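Local coordinates for protein N-acetyltransferase (Trypanosoma brucei, PDB 3I3G) that probably catalyses acetyl transfer from acetyl-CoA to D-glucosamine 6-phosphate, giving N-acetyl-D-glucosamine 6-phosphate on the route to UDP-N-acetylglucosamine, at residues A[83-88]-A[93-98]; A[65-70]-A[119-124]; A[19-24]-A[76-81]; A[133-138]-A[148-153]. One frame throughout, in Å; residues are numbered along the deposited sequence.

Contact 1 (A[83-88]-A[93-98])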
loop_
_atom_site.group_PDB
_atom_site.type_symbol
_atom_site.label_atom_id
_atom_site.label_comp_id
_atom_site.label_asym_id
_atom_site.label_seq_id
_atom_site.Cartn_x
_atom_site.Cartn_y
_atom_site.Cartn_z
ATOM N N LEU A 83 2.230 4.141 8.152
ATOM C CA LEU A 83 1.540 2.858 8.174
ATOM C C LEU A 83 0.160 2.951 7.532
ATOM O O LEU A 83 -0.641 3.822 7.873
ATOM C CB LEU A 83 1.408 2.349 9.612
ATOM C CG LEU A 83 0.652 1.032 9.788
ATOM C CD1 LEU A 83 1.382 -0.099 9.081
ATOM C CD2 LEU A 83 0.456 0.708 11.265
ATOM N N MET A 84 -0.108 2.045 6.599
ATOM C CA MET A 84 -1.413 1.961 5.959
ATOM C C MET A 84 -2.011 0.589 6.238
ATOM O O MET A 84 -1.503 -0.423 5.760
ATOM C CB MET A 84 -1.285 2.177 4.451
ATOM C CG MET A 84 -0.552 3.449 4.059
ATOM S SD MET A 84 -0.427 3.656 2.272
ATOM C CE MET A 84 0.329 2.102 1.799
ATOM N N ILE A 85 -3.082 0.557 7.022
ATOM C CA ILE A 85 -3.730 -0.705 7.360
ATOM C C ILE A 85 -4.870 -1.014 6.395
ATOM O O ILE A 85 -5.870 -0.298 6.345
ATOM C CB ILE A 85 -4.239 -0.715 8.811
ATOM C CG1 ILE A 85 -3.061 -0.589 9.780
ATOM C CG2 ILE A 85 -5.023 -1.987 9.088
ATOM C CD1 ILE A 85 -3.452 -0.660 11.243
ATOM N N GLN A 86 -4.710 -2.086 5.628
ATOM C CA GLN A 86 -5.687 -2.442 4.606
ATOM C C GLN A 86 -6.385 -3.765 4.904
ATOM O O GLN A 86 -5.751 -4.822 4.918
ATOM C CB GLN A 86 -5.021 -2.494 3.232
ATOM C CG GLN A 86 -4.666 -1.129 2.671
ATOM C CD GLN A 86 -3.827 -1.219 1.416
ATOM O OE1 GLN A 86 -3.024 -2.140 1.258
ATOM N NE2 GLN A 86 -4.007 -0.262 0.513
ATOM N N PRO A 87 -7.701 -3.705 5.143
ATOM C CA PRO A 87 -8.504 -4.898 5.368
ATOM C C PRO A 87 -8.626 -5.705 4.083
ATOM O O PRO A 87 -8.705 -5.129 2.998
ATOM C CB PRO A 87 -9.876 -4.334 5.767
ATOM C CG PRO A 87 -9.653 -2.879 6.052
ATOM C CD PRO A 87 -8.508 -2.476 5.194
ATOM N N LYS A 88 -8.625 -7.028 4.206
ATOM C CA LYS A 88 -8.774 -7.908 3.053
ATOM C C LYS A 88 -10.027 -8.760 3.204
ATOM O O LYS A 88 -10.517 -8.960 4.314
ATOM C CB LYS A 88 -7.555 -8.823 2.915
ATOM C CG LYS A 88 -6.226 -8.095 2.818
ATOM C CD LYS A 88 -6.206 -7.146 1.635
ATOM C CE LYS A 88 -4.783 -6.774 1.257
ATOM N NZ LYS A 88 -4.041 -7.943 0.707
ATOM N N GLY A 93 -10.847 -11.736 6.818
ATOM C CA GLY A 93 -10.932 -10.289 6.969
ATOM C C GLY A 93 -9.793 -9.651 7.741
ATOM O O GLY A 93 -9.847 -8.467 8.071
ATOM N N ARG A 94 -8.756 -10.428 8.037
ATOM C CA ARG A 94 -7.595 -9.879 8.729
ATOM C C ARG A 94 -6.842 -8.913 7.820
ATOM O O ARG A 94 -6.650 -9.181 6.634
ATOM C CB ARG A 94 -6.678 -10.994 9.231
ATOM C CG ARG A 94 -7.322 -11.872 10.292
ATOM C CD ARG A 94 -6.308 -12.787 10.949
ATOM N NE ARG A 94 -5.332 -12.046 11.744
ATOM C CZ ARG A 94 -4.307 -12.608 12.375
ATOM N NH1 ARG A 94 -3.465 -11.861 13.077
ATOM N NH2 ARG A 94 -4.122 -13.919 12.302
ATOM N N ALA A 95 -6.422 -7.784 8.380
ATOM C CA ALA A 95 -5.812 -6.725 7.583
ATOM C C ALA A 95 -4.320 -6.936 7.355
ATOM O O ALA A 95 -3.685 -7.760 8.012
ATOM C CB ALA A 95 -6.068 -5.364 8.220
ATOM N N VAL A 96 -3.775 -6.183 6.406
ATOM C CA VAL A 96 -2.344 -6.185 6.141
ATOM C C VAL A 96 -1.768 -4.808 6.446
ATOM O O VAL A 96 -2.293 -3.792 5.991
ATOM C CB VAL A 96 -2.043 -6.540 4.677
ATOM C CG1 VAL A 96 -0.573 -6.304 4.364
ATOM C CG2 VAL A 96 -2.439 -7.981 4.388
ATOM N N GLY A 97 -0.692 -4.778 7.224
ATOM C CA GLY A 97 -0.017 -3.524 7.542
ATOM C C GLY A 97 1.017 -3.158 6.495
ATOM O O GLY A 97 1.997 -3.877 6.299
ATOM N N HIS A 98 0.792 -2.038 5.815
ATOM C CA HIS A 98 1.717 -1.553 4.800
ATOM C C HIS A 98 2.566 -0.418 5.357
ATOM O O HIS A 98 2.056 0.671 5.617
ATOM C CB HIS A 98 0.954 -1.058 3.572
ATOM C CG HIS A 98 0.163 -2.123 2.878
ATOM N ND1 HIS A 98 0.580 -2.714 1.705
ATOM C CD2 HIS A 98 -1.020 -2.701 3.190
ATOM C CE1 HIS A 98 -0.312 -3.612 1.326
ATOM N NE2 HIS A 98 -1.292 -3.623 2.210
#
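The carbonyl oxygen of His98 is gripped twice. Met84 N donates a nearly straight hydrogen bond to His98 O (2.7 Å, 164° at the hydrogen), and Leu83 CA brings a C-H to His98 O at 3.4 Å. Both belong to the antiparallel beta hairpin of strands 76-86 and 96-104. His98 N returns a bond to Met84 O, which makes the two residues a hydrogen-bonded pair. Gln86 and Val96 form the next such pair. Between them, Ile85 and Gly97 are a non-hydrogen-bonded pair.

Met84, Gln86, Val96 and His98 lie on one face of the hairpin. The Met84 chain bends at chi3 (-54°), which brings CE to 3.7 Å from His98 CB. Met84 O lies in the plane of the His98 ring, at its edge. Lys88 curls back over the same face, and its NZ comes to 4.0 Å from Val96 CG2. That ammonium also forms a salt bridge with Asp101 of the second subunit, so this face belongs to the dimer interface.

The opposite face carries Ile85, whose CG2 meets Ala95 CB at 3.6 Å. Toward the turn, Gly93 has positive phi, and its CA directs a C-H at Lys88 O, 3.0 Å away and almost in line.

Contact 2 (A[65-70]-A[119-124]); sequences VTKVFC and MDLCEI
Helix 113-127 packs across one face of the GNAT sheet, and here Lys67 of strand 65-71 reaches Asp120, Leu121 and Ile124 of that helix. The axes of segments 65-70 and 119-124 pass 10.0 Å apart, at 149° between their directions.

The polar link is a salt bridge. Lys67 NZ donates to Asp120 OD2 at 2.5 Å, and OD2 accepts with its syn lone pair, on the side of the other carboxylate oxygen. OD1 of Asp120 stays 3.6 Å from Lys67 NZ, so the grip is on one oxygen. The Lys67 chain is strongly curled: chi1 to chi4 all lie near -60°. This coil wraps round the carboxylate oxygen, and Lys67 CG sits 3.3 Å from Asp120 OD2. Asp120 extends to meet it, with CG opposite the backbone N (chi1 -174°). The two side chains cross at about a right angle.

The aliphatic part of Lys67 is packed as well. Lys67 CG meets Leu121 CD2 at 3.6 Å, the two chains running past each other in opposite senses. Ile124 CD1 flanks the ammonium, 4.2 Å from Lys67 NZ. Asp120 also packs on Leu23, and Leu121 on Ala81, so neighbouring strands share the same helix.

Such helix-on-sheet packing is a standard element of the GNAT fold, whose acetyl-CoA pyrophosphate loop generally leads into this helix.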
loop_
_atom_site.group_PDB
_atom_site.type_symbol
_atom_site.label_atom_id
_atom_site.label_comp_id
_atom_site.label_asym_id
_atom_site.label_seq_id
_atom_site.Cartn_x
_atom_site.Cartn_y
_atom_site.Cartn_z
ATOM N N VAL A 65 -1.320 6.467 8.947
ATOM C CA VAL A 65 -0.755 6.963 10.193
ATOM C C VAL A 65 0.740 7.195 10.018
ATOM O O VAL A 65 1.455 6.326 9.520
ATOM C CB VAL A 65 -0.962 5.966 11.347
ATOM C CG1 VAL A 65 -0.379 6.521 12.638
ATOM C CG2 VAL A 65 -2.437 5.646 11.517
ATOM N N THR A 66 1.209 8.368 10.424
ATOM C CA THR A 66 2.631 8.675 10.347
ATOM C C THR A 66 3.210 8.932 11.733
ATOM O O THR A 66 2.756 9.821 12.454
ATOM C CB THR A 66 2.907 9.892 9.443
ATOM O OG1 THR A 66 2.390 9.643 8.130
ATOM C CG2 THR A 66 4.404 10.152 9.349
ATOM N N LYS A 67 4.210 8.139 12.101
ATOM C CA LYS A 67 4.907 8.325 13.365
ATOM C C LYS A 67 6.251 8.983 13.092
ATOM O O LYS A 67 6.922 8.654 12.116
ATOM C CB LYS A 67 5.108 6.986 14.075
ATOM C CG LYS A 67 3.819 6.226 14.346
ATOM C CD LYS A 67 2.867 7.042 15.207
ATOM C CE LYS A 67 3.395 7.206 16.622
ATOM N NZ LYS A 67 3.323 5.935 17.396
ATOM N N VAL A 68 6.638 9.917 13.953
ATOM C CA VAL A 68 7.891 10.635 13.768
ATOM C C VAL A 68 8.698 10.706 15.057
ATOM O O VAL A 68 8.144 10.671 16.157
ATOM C CB VAL A 68 7.648 12.077 13.279
ATOM C CG1 VAL A 68 6.953 12.073 11.927
ATOM C CG2 VAL A 68 6.833 12.853 14.305
ATOM N N PHE A 69 10.013 10.798 14.910
ATOM C CA PHE A 69 10.876 11.145 16.025
ATOM C C PHE A 69 11.144 12.639 15.974
ATOM O O PHE A 69 11.521 13.174 14.930
ATOM C CB PHE A 69 12.190 10.365 15.975
ATOM C CG PHE A 69 12.156 9.076 16.742
ATOM C CD1 PHE A 69 12.139 9.084 18.127
ATOM C CD2 PHE A 69 12.143 7.860 16.082
ATOM C CE1 PHE A 69 12.108 7.901 18.840
ATOM C CE2 PHE A 69 12.113 6.675 16.790
ATOM C CZ PHE A 69 12.094 6.695 18.170
ATOM N N CYS A 70 10.939 13.310 17.101
ATOM C CA CYS A 70 11.112 14.752 17.168
ATOM C C CYS A 70 12.096 15.141 18.262
ATOM O O CYS A 70 12.013 14.654 19.390
ATOM C CB CYS A 70 9.762 15.436 17.409
ATOM S SG CYS A 70 9.847 17.222 17.718
ATOM N N MET A 119 9.336 -1.095 14.758
ATOM C CA MET A 119 8.721 -1.863 15.836
ATOM C C MET A 119 7.404 -1.230 16.271
ATOM O O MET A 119 6.412 -1.926 16.487
ATOM C CB MET A 119 9.672 -1.977 17.029
ATOM C CG MET A 119 10.900 -2.835 16.766
ATOM S SD MET A 119 10.488 -4.552 16.391
ATOM C CE MET A 119 9.762 -4.385 14.762
ATOM N N ASP A 120 7.400 0.094 16.392
ATOM C CA ASP A 120 6.197 0.824 16.771
ATOM C C ASP A 120 5.055 0.524 15.807
ATOM O O ASP A 120 3.944 0.202 16.227
ATOM C CB ASP A 120 6.471 2.330 16.797
ATOM C CG ASP A 120 5.291 3.129 17.323
ATOM O OD1 ASP A 120 4.833 2.846 18.450
ATOM O OD2 ASP A 120 4.829 4.046 16.614
ATOM N N LEU A 121 5.335 0.632 14.511
ATOM C CA LEU A 121 4.321 0.400 13.490
ATOM C C LEU A 121 3.851 -1.051 13.486
ATOM O O LEU A 121 2.684 -1.333 13.213
ATOM C CB LEU A 121 4.844 0.799 12.108
ATOM C CG LEU A 121 5.153 2.286 11.926
ATOM C CD1 LEU A 121 5.443 2.605 10.467
ATOM C CD2 LEU A 121 4.000 3.133 12.442
ATOM N N CYS A 122 4.762 -1.970 13.788
ATOM C CA CYS A 122 4.415 -3.384 13.856
ATOM C C CYS A 122 3.454 -3.646 15.008
ATOM O O CYS A 122 2.533 -4.453 14.890
ATOM C CB CYS A 122 5.668 -4.247 14.010
ATOM S SG CYS A 122 6.632 -4.430 12.498
ATOM N N GLU A 123 3.675 -2.960 16.125
ATOM C CA GLU A 123 2.801 -3.099 17.283
ATOM C C GLU A 123 1.408 -2.562 16.970
ATOM O O GLU A 123 0.401 -3.195 17.293
ATOM C CB GLU A 123 3.392 -2.380 18.497
ATOM C CG GLU A 123 2.471 -2.360 19.707
ATOM C CD GLU A 123 1.985 -3.744 20.091
ATOM O OE1 GLU A 123 2.731 -4.723 19.872
ATOM O OE2 GLU A 123 0.854 -3.853 20.615
ATOM N N ILE A 124 1.353 -1.395 16.338
ATOM C CA ILE A 124 0.081 -0.827 15.918
ATOM C C ILE A 124 -0.642 -1.801 14.996
ATOM O O ILE A 124 -1.826 -2.081 15.176
ATOM C CB ILE A 124 0.270 0.518 15.197
ATOM C CG1 ILE A 124 0.867 1.553 16.155
ATOM C CG2 ILE A 124 -1.057 1.011 14.637
ATOM C CD1 ILE A 124 1.198 2.876 15.501
#

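Contact 3 (A[19-24]-A[76-81]); sequences VDLELR and RIVGSA. Unlike the reference sequence in segment 76-81: Arg76 (reference Gly).
Leu21 and Val78 touch although their strands are not neighbours. Strand 65-71 lies between strands 21-25 and 76-86, so the contact skips a strand and is made by side chains alone. Their backbones stay 9.0 Å apart, measured from Leu21 CA to Val78 CA.

The meeting is between methyl groups: Leu21 CD2 lies 3.8 Å from Val78 CG2. Val78 places that methyl between its backbone N and carbonyl carbon (CG1 is at chi1 -61°), and from there it faces the leucine. Both side chains also pack on Leu113 of helix 113-127. Val78 and Gly79 together face Phe69 in a classic beta bulge, which locally distorts strand 76-86. Arg76, where the reference sequence has glycine, lays its guanidinium over Val78 CG1.

A second, looser touch lies on the other side of the sheet. Arg24 NH2 comes to 4.3 Å from Ile77 CD1, which approaches the guanidinium obliquely. The charge of Arg24 is met elsewhere: its NH1 forms salt bridges with Asp30 and Glu27. Ile77 itself packs on helix 31-38.

Between segments 19-24 and 76-81 the contact is therefore one of van der Waals packing, methyl on methyl at Leu21 and Val78 and guanidinium on methyl at Arg24 and Ile77, while the backbone bonds that connect these two strands run by way of strand 65-71.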
loop_
_atom_site.group_PDB
_atom_site.type_symbol
_atom_site.label_atom_id
_atom_site.label_comp_id
_atom_site.label_asym_id
_atom_site.label_seq_id
_atom_site.Cartn_x
_atom_site.Cartn_y
_atom_site.Cartn_z
ATOM N N VAL A 19 18.018 11.511 25.461
ATOM C CA VAL A 19 18.183 11.833 24.016
ATOM C C VAL A 19 17.478 13.136 23.651
ATOM O O VAL A 19 17.901 13.842 22.737
ATOM C CB VAL A 19 17.631 10.707 23.125
ATOM C CG1 VAL A 19 18.438 9.432 23.315
ATOM C CG2 VAL A 19 16.163 10.466 23.433
ATOM N N ASP A 20 16.437 13.486 24.403
ATOM C CA ASP A 20 15.571 14.620 24.110
ATOM C C ASP A 20 14.610 14.325 22.921
ATOM O O ASP A 20 13.998 15.238 22.374
ATOM C CB ASP A 20 16.376 15.854 23.790
ATOM C CG ASP A 20 16.936 16.556 25.029
ATOM O OD1 ASP A 20 18.060 16.988 24.976
ATOM O OD2 ASP A 20 16.231 16.696 25.993
ATOM N N LEU A 21 14.501 13.063 22.550
ATOM C CA LEU A 21 13.644 12.656 21.444
ATOM C C LEU A 21 12.328 12.136 21.940
ATOM O O LEU A 21 12.250 11.536 22.971
ATOM C CB LEU A 21 14.282 11.553 20.637
ATOM C CG LEU A 21 15.508 11.874 19.849
ATOM C CD1 LEU A 21 16.123 10.639 19.309
ATOM C CD2 LEU A 21 15.232 12.811 18.763
ATOM N N GLU A 22 11.319 12.331 21.133
ATOM C CA GLU A 22 10.003 11.796 21.445
ATOM C C GLU A 22 9.387 11.142 20.216
ATOM O O GLU A 22 9.428 11.700 19.119
ATOM C CB GLU A 22 9.082 12.894 21.979
ATOM C CG GLU A 22 8.914 14.075 21.043
ATOM C CD GLU A 22 8.016 15.150 21.622
ATOM O OE1 GLU A 22 7.771 16.160 20.924
ATOM O OE2 GLU A 22 7.556 14.985 22.772
ATOM N N LEU A 23 8.829 9.954 20.410
ATOM C CA LEU A 23 8.143 9.244 19.341
ATOM C C LEU A 23 6.650 9.533 19.427
ATOM O O LEU A 23 6.009 9.220 20.428
ATOM C CB LEU A 23 8.397 7.741 19.453
ATOM C CG LEU A 23 7.744 6.841 18.403
ATOM C CD1 LEU A 23 8.119 7.289 17.003
ATOM C CD2 LEU A 23 8.143 5.392 18.628
ATOM N N ARG A 24 6.102 10.140 18.380
ATOM C CA ARG A 24 4.701 10.537 18.388
ATOM C C ARG A 24 4.115 10.625 16.983
ATOM O O ARG A 24 4.824 10.466 15.989
ATOM C CB ARG A 24 4.536 11.880 19.105
ATOM C CG ARG A 24 5.398 12.998 18.531
ATOM C CD ARG A 24 5.075 14.335 19.179
ATOM N NE ARG A 24 5.907 15.414 18.657
ATOM C CZ ARG A 24 5.698 16.022 17.494
ATOM N NH1 ARG A 24 4.683 15.653 16.724
ATOM N NH2 ARG A 24 6.505 16.997 17.097
ATOM N N ARG A 76 12.636 19.717 15.697
ATOM C CA ARG A 76 13.155 19.202 14.434
ATOM C C ARG A 76 12.797 17.730 14.253
ATOM O O ARG A 76 12.998 16.915 15.154
ATOM C CB ARG A 76 14.669 19.404 14.329
ATOM C CG ARG A 76 15.184 19.366 12.895
ATOM C CD ARG A 76 16.661 19.717 12.809
ATOM N NE ARG A 76 17.511 18.621 13.257
ATOM C CZ ARG A 76 17.958 17.654 12.464
ATOM N NH1 ARG A 76 17.633 17.644 11.179
ATOM N NH2 ARG A 76 18.729 16.694 12.955
ATOM N N ILE A 77 12.256 17.400 13.085
ATOM C CA ILE A 77 11.860 16.032 12.777
ATOM C C ILE A 77 13.043 15.260 12.204
ATOM O O ILE A 77 13.565 15.609 11.144
ATOM C CB ILE A 77 10.694 16.000 11.771
ATOM C CG1 ILE A 77 9.525 16.845 12.285
ATOM C CG2 ILE A 77 10.250 14.568 11.513
ATOM C CD1 ILE A 77 8.877 16.300 13.546
ATOM N N VAL A 78 13.458 14.208 12.904
ATOM C CA VAL A 78 14.665 13.475 12.534
ATOM C C VAL A 78 14.394 12.017 12.172
ATOM O O VAL A 78 15.320 11.261 11.879
ATOM C CB VAL A 78 15.711 13.522 13.663
ATOM C CG1 VAL A 78 16.127 14.959 13.938
ATOM C CG2 VAL A 78 15.161 12.868 14.921
ATOM N N GLY A 79 13.124 11.626 12.191
ATOM C CA GLY A 79 12.742 10.264 11.833
ATOM C C GLY A 79 11.269 10.158 11.498
ATOM O O GLY A 79 10.435 10.819 12.117
ATOM N N SER A 80 10.944 9.327 10.514
ATOM C CA SER A 80 9.556 9.143 10.114
ATOM C C SER A 80 9.302 7.772 9.498
ATOM O O SER A 80 10.171 7.200 8.838
ATOM C CB SER A 80 9.131 10.235 9.131
ATOM O OG SER A 80 7.765 10.091 8.773
ATOM N N ALA A 81 8.098 7.260 9.722
ATOM C CA ALA A 81 7.645 6.017 9.112
ATOM C C ALA A 81 6.123 6.022 9.085
ATOM O O ALA A 81 5.484 6.403 10.064
ATOM C CB ALA A 81 8.164 4.820 9.890
#

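Contact 4 (A[133-138]-A[148-153])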
loop_
_atom_site.group_PDB
_atom_site.type_symbol
_atom_site.label_atom_id
_atom_site.label_comp_id
_atom_site.label_asym_id
_atom_site.label_seq_id
_atom_site.Cartn_x
_atom_site.Cartn_y
_atom_site.Cartn_z
ATOM N N VAL A 133 2.934 -7.734 8.154
ATOM C CA VAL A 133 3.351 -6.385 7.806
ATOM C C VAL A 133 4.305 -6.470 6.623
ATOM O O VAL A 133 5.241 -7.267 6.628
ATOM C CB VAL A 133 4.062 -5.680 8.978
ATOM C CG1 VAL A 133 4.543 -4.301 8.552
ATOM C CG2 VAL A 133 3.134 -5.577 10.181
ATOM N N ILE A 134 4.056 -5.656 5.604
ATOM C CA ILE A 134 4.894 -5.670 4.413
ATOM C C ILE A 134 5.389 -4.276 4.058
ATOM O O ILE A 134 4.766 -3.274 4.409
ATOM C CB ILE A 134 4.153 -6.266 3.202
ATOM C CG1 ILE A 134 2.864 -5.490 2.929
ATOM C CG2 ILE A 134 3.860 -7.741 3.431
ATOM C CD1 ILE A 134 2.124 -5.950 1.691
ATOM N N LEU A 135 6.518 -4.226 3.362
ATOM C CA LEU A 135 7.104 -2.970 2.929
ATOM C C LEU A 135 8.070 -3.225 1.779
ATOM O O LEU A 135 8.522 -4.352 1.578
ATOM C CB LEU A 135 7.821 -2.285 4.095
ATOM C CG LEU A 135 8.934 -3.077 4.785
ATOM C CD1 LEU A 135 10.208 -3.046 3.957
ATOM C CD2 LEU A 135 9.194 -2.529 6.174
ATOM N N ASP A 136 8.374 -2.181 1.017
ATOM C CA ASP A 136 9.319 -2.296 -0.084
ATOM C C ASP A 136 10.655 -1.685 0.305
ATOM O O ASP A 136 10.721 -0.533 0.729
ATOM C CB ASP A 136 8.769 -1.623 -1.342
ATOM C CG ASP A 136 7.570 -2.349 -1.913
ATOM O OD1 ASP A 136 7.525 -3.594 -1.813
ATOM O OD2 ASP A 136 6.675 -1.676 -2.465
ATOM N N SER A 137 11.721 -2.464 0.160
ATOM C CA SER A 137 13.043 -2.014 0.566
ATOM C C SER A 137 14.004 -1.914 -0.607
ATOM O O SER A 137 14.002 -2.760 -1.500
ATOM C CB SER A 137 13.622 -2.955 1.623
ATOM O OG SER A 137 14.986 -2.660 1.868
ATOM N N SER A 138 14.823 -0.870 -0.598
ATOM C CA SER A 138 15.914 -0.757 -1.548
ATOM C C SER A 138 16.946 -1.818 -1.195
ATOM O O SER A 138 16.867 -2.435 -0.133
ATOM C CB SER A 138 16.546 0.632 -1.476
ATOM O OG SER A 138 17.087 0.876 -0.190
ATOM N N LEU A 148 15.778 -6.961 11.528
ATOM C CA LEU A 148 14.593 -6.702 12.338
ATOM C C LEU A 148 13.667 -7.913 12.373
ATOM O O LEU A 148 12.723 -7.959 13.161
ATOM C CB LEU A 148 13.837 -5.479 11.815
ATOM C CG LEU A 148 14.568 -4.136 11.882
ATOM C CD1 LEU A 148 13.672 -3.018 11.375
ATOM C CD2 LEU A 148 15.040 -3.848 13.300
ATOM N N GLY A 149 13.938 -8.892 11.517
ATOM C CA GLY A 149 13.126 -10.102 11.468
ATOM C C GLY A 149 12.328 -10.228 10.186
ATOM O O GLY A 149 11.686 -11.250 9.943
ATOM N N PHE A 150 12.361 -9.184 9.365
ATOM C CA PHE A 150 11.706 -9.223 8.064
ATOM C C PHE A 150 12.480 -10.137 7.126
ATOM O O PHE A 150 13.701 -10.256 7.229
ATOM C CB PHE A 150 11.618 -7.823 7.457
ATOM C CG PHE A 150 10.570 -6.951 8.087
ATOM C CD1 PHE A 150 9.367 -6.717 7.443
ATOM C CD2 PHE A 150 10.788 -6.363 9.321
ATOM C CE1 PHE A 150 8.401 -5.913 8.017
ATOM C CE2 PHE A 150 9.825 -5.559 9.901
ATOM C CZ PHE A 150 8.630 -5.333 9.248
ATOM N N ARG A 151 11.769 -10.781 6.210
ATOM C CA ARG A 151 12.417 -11.642 5.233
ATOM C C ARG A 151 12.070 -11.201 3.821
ATOM O O ARG A 151 10.969 -10.711 3.564
ATOM C CB ARG A 151 12.013 -13.099 5.446
ATOM C CG ARG A 151 10.554 -13.370 5.166
ATOM C CD ARG A 151 10.193 -14.802 5.496
ATOM N NE ARG A 151 8.819 -15.100 5.110
ATOM C CZ ARG A 151 7.754 -14.704 5.796
ATOM N NH1 ARG A 151 7.906 -13.989 6.903
ATOM N NH2 ARG A 151 6.540 -15.019 5.374
ATOM N N ALA A 152 13.020 -11.368 2.907
ATOM C CA ALA A 152 12.801 -11.026 1.511
ATOM C C ALA A 152 11.664 -11.865 0.948
ATOM O O ALA A 152 11.626 -13.081 1.134
ATOM C CB ALA A 152 14.072 -11.239 0.705
ATOM N N HIS A 153 10.736 -11.210 0.264
ATOM C CA HIS A 153 9.579 -11.899 -0.278
ATOM C C HIS A 153 9.452 -11.629 -1.774
ATOM O O HIS A 153 10.392 -11.859 -2.534
ATOM C CB HIS A 153 8.312 -11.475 0.466
ATOM C CG HIS A 153 7.211 -12.488 0.407
ATOM N ND1 HIS A 153 7.197 -13.620 1.192
ATOM C CD2 HIS A 153 6.087 -12.537 -0.346
ATOM C CE1 HIS A 153 6.112 -14.325 0.925
ATOM N NE2 HIS A 153 5.421 -13.689 -0.004
#
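Phe150 meets Val133 and Leu135 of strand 132-137 through its ring atom CE1. The ring is carried there by chi1 of -75°, with CG beside the backbone N. Phe150 CE1 lies 3.7 Å from Val133 O and 3.9 Å from Leu135 CD2, and both approach the ring obliquely.

Leu135 has an uncommon shape. Its CG is wedged between backbone N and carbonyl carbon (chi1 58°), and chi2 of 78° swings CD2 toward the phenyl group. Leu135 CD2 also reaches Phe150 CZ at 4.2 Å, and the two side chains cross at about a right angle. Val133 adds CG1, 4.2 Å from Phe150 CE1. All three residues are buried.

Tyr145 of helix 142-147 packs on both Leu135 and Phe150, and Ile118 of helix 113-127 lies against Phe150. The helix before Phe150 ends in a Schellman motif at Gly149, where positive phi turns the chain toward the sheet.

Phe150 also packs on Leu159 of the second subunit. Residues 133-137 pair antiparallel with a strand of that subunit, so the sheet continues across the interface, consistent with the intertwined dimer of the GNA1 subfamily.

How the contacts relate
From the N terminus, segment 19-24 opens contact 3 and 65-70 opens contact 2. Contact 3 closes at 76-81, while contact 2 waits until 119-124, so these two cross. Contact 1 joins 83-88 to 93-98 and is nested inside the loop of contact 2. Contact 4 follows in series, from 133-138 to 148-153. Strand 65-71 links contacts 2 and 3, probably through backbone bonds from Val68 to Arg24 and from Phe69 to Gly79. Contacts 1 and 2 meet at the probable Leu83–Val65 backbone bond, contacts 1 and 4 at Gly97–Ile134. Cys122 against Phe150 ties helix 113-127 to contact 4. Contacts 1 and 4 both touch the second subunit.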